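Local coordinates for tRNA (adenine(58)-N(1))-methyltransferase TrmI (Thermus thermophilus, PDB 5C0O), which uses S-adenosylmethionine to methylate N1 of adenosine 58 in tRNA and is required for growth at extreme temperatures, at residues V97-T102 against V121-A126. The protein carries 1 engineered substitution. Sequence-based numbering, arbitrary orientation.
With SAM (S-adenosylmethionine), chain E.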
ATOM      1  N   VAL A  97      -4.308   5.987  30.537  1.00 22.45           N
ATOM      2  CA  VAL A  97      -4.270   6.626  29.223  1.00 14.42           C
ATOM      3  C   VAL A  97      -5.435   7.601  29.038  1.00 17.47           C
ATOM      4  O   VAL A  97      -6.557   7.345  29.472  1.00 12.52           O
ATOM      5  CB  VAL A  97      -4.273   5.568  28.083  1.00 15.78           C
ATOM      6  CG1 VAL A  97      -5.586   4.784  28.042  1.00 16.50           C
ATOM      7  CG2 VAL A  97      -3.977   6.226  26.739  1.00 19.63           C
ATOM      8  N   LEU A  98      -5.140   8.731  28.402  1.00 21.51           N
ATOM      9  CA  LEU A  98      -6.128   9.773  28.142  1.00 22.46           C
ATOM     10  C   LEU A  98      -6.689   9.618  26.730  1.00 19.23           C
ATOM     11  O   LEU A  98      -5.958   9.233  25.817  1.00 13.37           O
ATOM     12  CB  LEU A  98      -5.494  11.153  28.315  1.00 20.51           C
ATOM     13  CG  LEU A  98      -6.443  12.336  28.513  1.00 29.97           C
ATOM     14  CD1 LEU A  98      -6.951  12.375  29.939  1.00 23.80           C
ATOM     15  CD2 LEU A  98      -5.744  13.632  28.160  1.00 27.22           C
ATOM     16  N   GLU A  99      -7.978   9.905  26.549  1.00 14.53           N
ATOM     17  CA  GLU A  99      -8.594   9.805  25.224  1.00 21.65           C
ATOM     18  C   GLU A  99      -9.540  10.953  24.898  1.00 21.25           C
ATOM     19  O   GLU A  99     -10.242  11.468  25.766  1.00 24.19           O
ATOM     20  CB  GLU A  99      -9.364   8.491  25.074  1.00 14.68           C
ATOM     21  CG  GLU A  99      -9.841   8.237  23.636  1.00 20.11           C
ATOM     22  CD  GLU A  99     -10.820   7.083  23.509  1.00 19.10           C
ATOM     23  OE1 GLU A  99     -11.234   6.518  24.542  1.00 23.11           O
ATOM     24  OE2 GLU A  99     -11.183   6.749  22.363  1.00 19.23           O
ATOM     25  N   ALA A 100      -9.542  11.340  23.628  1.00 26.81           N
ATOM     26  CA  ALA A 100     -10.569  12.218  23.081  1.00 26.26           C
ATOM     27  C   ALA A 100     -10.534  12.138  21.549  1.00 21.94           C
ATOM     28  O   ALA A 100      -9.445  12.186  20.978  1.00 34.98           O
ATOM     29  CB  ALA A 100     -10.359  13.644  23.544  1.00 29.61           C
ATOM     30  N   GLY A 101     -11.677  12.009  20.866  1.00 31.20           N
ATOM     31  CA  GLY A 101     -13.008  11.931  21.453  1.00 21.92           C
ATOM     32  C   GLY A 101     -13.518  10.501  21.460  1.00 17.23           C
ATOM     33  O   GLY A 101     -13.052   9.671  20.680  1.00 23.47           O
ATOM     34  N   THR A 102     -14.481  10.212  22.330  1.00 14.51           N
ATOM     35  CA  THR A 102     -15.001   8.853  22.469  1.00 30.06           C
ATOM     36  C   THR A 102     -15.755   8.406  21.219  1.00 19.96           C
ATOM     37  O   THR A 102     -15.769   7.221  20.892  1.00 24.57           O
ATOM     38  CB  THR A 102     -15.939   8.727  23.682  1.00 28.53           C
ATOM     39  OG1 THR A 102     -15.442   9.523  24.764  1.00 25.90           O
ATOM     40  CG2 THR A 102     -16.043   7.276  24.127  1.00 17.16           C
ATOM     41  N   VAL A 121      -8.794   4.055  31.515  1.00 24.52           N
ATOM     42  CA  VAL A 121      -8.978   4.845  30.308  1.00 23.69           C
ATOM     43  C   VAL A 121      -9.810   6.087  30.625  1.00 25.75           C
ATOM     44  O   VAL A 121     -11.013   5.987  30.869  1.00 30.16           O
ATOM     45  CB  VAL A 121      -9.674   4.019  29.211  1.00 25.39           C
ATOM     46  CG1 VAL A 121      -9.940   4.867  27.959  1.00 24.53           C
ATOM     47  CG2 VAL A 121      -8.852   2.773  28.884  1.00 18.31           C
ATOM     48  N   GLU A 122      -9.159   7.248  30.616  1.00 25.19           N
ATOM     49  CA  GLU A 122      -9.814   8.518  30.931  1.00 22.39           C
ATOM     50  C   GLU A 122     -10.227   9.224  29.636  1.00 22.57           C
ATOM     51  O   GLU A 122      -9.415   9.901  29.003  1.00 25.18           O
ATOM     52  CB  GLU A 122      -8.876   9.404  31.760  1.00 24.01           C
ATOM     53  CG  GLU A 122      -9.586  10.400  32.661  1.00 33.03           C
ATOM     54  CD  GLU A 122      -9.889   9.823  34.029  1.00 45.58           C
ATOM     55  OE1 GLU A 122      -8.932   9.486  34.759  1.00 46.63           O
ATOM     56  OE2 GLU A 122     -11.081   9.699  34.372  1.00 39.06           O
ATOM     57  N   SER A 123     -11.493   9.065  29.252  1.00 17.24           N
ATOM     58  CA  SER A 123     -11.960   9.465  27.923  1.00 23.23           C
ATOM     59  C   SER A 123     -12.981  10.602  27.948  1.00 30.69           C
ATOM     60  O   SER A 123     -13.922  10.588  28.744  1.00 27.85           O
ATOM     61  CB  SER A 123     -12.565   8.257  27.205  1.00 27.31           C
ATOM     62  OG  SER A 123     -13.091   8.626  25.943  1.00 26.34           O
ATOM     63  N   TYR A 124     -12.791  11.572  27.052  1.00 25.01           N
ATOM     64  CA  TYR A 124     -13.649  12.754  26.970  1.00 39.76           C
ATOM     65  C   TYR A 124     -14.396  12.839  25.639  1.00 34.82           C
ATOM     66  O   TYR A 124     -13.822  12.590  24.582  1.00 33.92           O
ATOM     67  CB  TYR A 124     -12.813  14.023  27.168  1.00 21.59           C
ATOM     68  CG  TYR A 124     -12.150  14.099  28.521  1.00 33.23           C
ATOM     69  CD1 TYR A 124     -11.024  13.338  28.807  1.00 37.39           C
ATOM     70  CD2 TYR A 124     -12.648  14.929  29.515  1.00 34.32           C
ATOM     71  CE1 TYR A 124     -10.414  13.402  30.041  1.00 30.38           C
ATOM     72  CE2 TYR A 124     -12.047  14.996  30.757  1.00 39.04           C
ATOM     73  CZ  TYR A 124     -10.928  14.232  31.013  1.00 36.28           C
ATOM     74  OH  TYR A 124     -10.322  14.292  32.245  1.00 32.95           O
ATOM     75  N   GLU A 125     -15.677  13.198  25.705  1.00 21.17           N
ATOM     76  CA  GLU A 125     -16.490  13.445  24.514  1.00 21.04           C
ATOM     77  C   GLU A 125     -17.285  14.729  24.712  1.00 25.28           C
ATOM     78  O   GLU A 125     -17.833  14.963  25.787  1.00 25.98           O
ATOM     79  CB  GLU A 125     -17.432  12.269  24.233  1.00 21.02           C
ATOM     80  CG  GLU A 125     -18.318  12.450  23.000  1.00 35.42           C
ATOM     81  CD  GLU A 125     -17.519  12.745  21.740  1.00 34.05           C
ATOM     82  OE1 GLU A 125     -16.403  12.203  21.609  1.00 37.75           O
ATOM     83  OE2 GLU A 125     -18.003  13.521  20.884  1.00 44.03           O
ATOM     84  N   ALA A 126     -17.350  15.556  23.674  1.00 25.98           N
ATOM     85  CA  ALA A 126     -17.928  16.890  23.802  1.00 31.40           C
ATOM     86  C   ALA A 126     -19.378  16.971  23.326  1.00 23.30           C
ATOM     87  O   ALA A 126     -19.992  18.036  23.402  1.00 24.78           O
ATOM     88  CB  ALA A 126     -17.076  17.893  23.040  1.00 32.21           C
TER
HETATM   89  N   SAM E 301     -11.903   6.499  17.010  1.00 38.59           N
HETATM   90  CA  SAM E 301     -13.105   7.061  17.629  1.00 22.67           C
HETATM   91  C   SAM E 301     -14.079   5.966  18.053  1.00 29.01           C
HETATM   92  O   SAM E 301     -15.240   6.239  18.358  1.00 30.23           O
HETATM   93  OXT SAM E 301     -13.736   4.784  18.087  1.00 26.91           O
HETATM   94  CB  SAM E 301     -13.820   8.031  16.692  1.00 28.08           C
HETATM   95  CG  SAM E 301     -14.055   9.418  17.284  1.00 26.63           C
HETATM   96  SD  SAM E 301     -15.097  10.461  16.231  1.00 35.51           S
HETATM   97  CE  SAM E 301     -14.192  10.398  14.665  1.00 40.47           C
HETATM   98  C5' SAM E 301     -14.685  12.121  16.826  1.00 20.16           C
HETATM   99  C4' SAM E 301     -15.426  12.489  18.110  1.00 34.29           C
HETATM  100  O4' SAM E 301     -14.601  13.311  18.903  1.00 26.00           O
HETATM  101  C3' SAM E 301     -16.714  13.272  17.884  1.00 34.94           C
HETATM  102  O3' SAM E 301     -17.827  12.433  18.080  1.00 41.48           O
HETATM  103  C2' SAM E 301     -16.704  14.383  18.920  1.00 40.22           C
HETATM  104  O2' SAM E 301     -17.756  14.203  19.845  1.00 54.43           O
HETATM  105  C1' SAM E 301     -15.381  14.220  19.648  1.00 28.82           C
HETATM  106  N9  SAM E 301     -14.621  15.474  19.777  1.00 22.96           N
HETATM  107  C8  SAM E 301     -14.270  16.337  18.774  1.00 19.88           C
HETATM  108  N7  SAM E 301     -13.561  17.355  19.314  1.00 15.55           N
HETATM  109  C5  SAM E 301     -13.455  17.149  20.645  1.00 23.96           C
HETATM  110  C6  SAM E 301     -12.842  17.871  21.658  1.00 25.44           C
HETATM  111  N6  SAM E 301     -12.209  19.006  21.379  1.00 28.23           N
HETATM  112  N1  SAM E 301     -12.896  17.405  22.956  1.00 21.45           N
HETATM  113  C2  SAM E 301     -13.558  16.227  23.239  1.00 23.91           C
HETATM  114  N3  SAM E 301     -14.165  15.515  22.224  1.00 19.08           N
HETATM  115  C4  SAM E 301     -14.112  15.968  20.949  1.00 24.13           C
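Ser123 OG sits between two side chains of 97-102. It is hydrogen-bonded to Thr102 OG1 at 2.8 Å, and either hydroxyl could donate. Glu99 OE1 lies 3.1 Å from the same Ser123 OG. Glu99 comes in as an extended chain, with CG anti to the backbone N (chi1 -171°), which carries the carboxylate past Ser123 CB to helix 106-115. There Thr108 OG1 is hydrogen-bonded to Glu99 OE1. Replacing Glu99 with alanine would probably leave Thr108 OG1 without this partner and Ser123 OG without its carboxylate neighbour, and open a gap beside Leu107 and Leu111.

Between the parallel strands, Glu122 N donates to Val97 O at 2.8 Å, in a nearly straight bond (164°). Glu99 N donates to Glu122 O, and Tyr124 N to Glu99 O at 2.9 Å. Strand 96-100, helix 106-115 and strand 120-125 form a beta-alpha-beta unit of the Rossmann-like class I methyltransferase fold. The first strand leads into the glycine-rich loop that binds S-adenosylmethionine. The second ends in Glu125, which binds S-adenosylmethionine at its ribose; OE2 is modelled too close to O2', so its detailed bonding there is doubtful. Glu125 bends at chi2 (55°), which places OE1 beside Gly103 N, its donor.

On the face of the sheet that carries Leu98 and Tyr124, Leu98 CD1 lies 3.6 Å from Tyr124 CE1, at the ring edge. Glu99 O also lies in the plane of that ring, at its edge, and the His150 ring stacks with that of Tyr124. Glu122 turns its carboxylate away to His150 and Tyr164. Val97 and Val121 lie side by side on the Glu99 face, CG1 to CG2 3.9 Å.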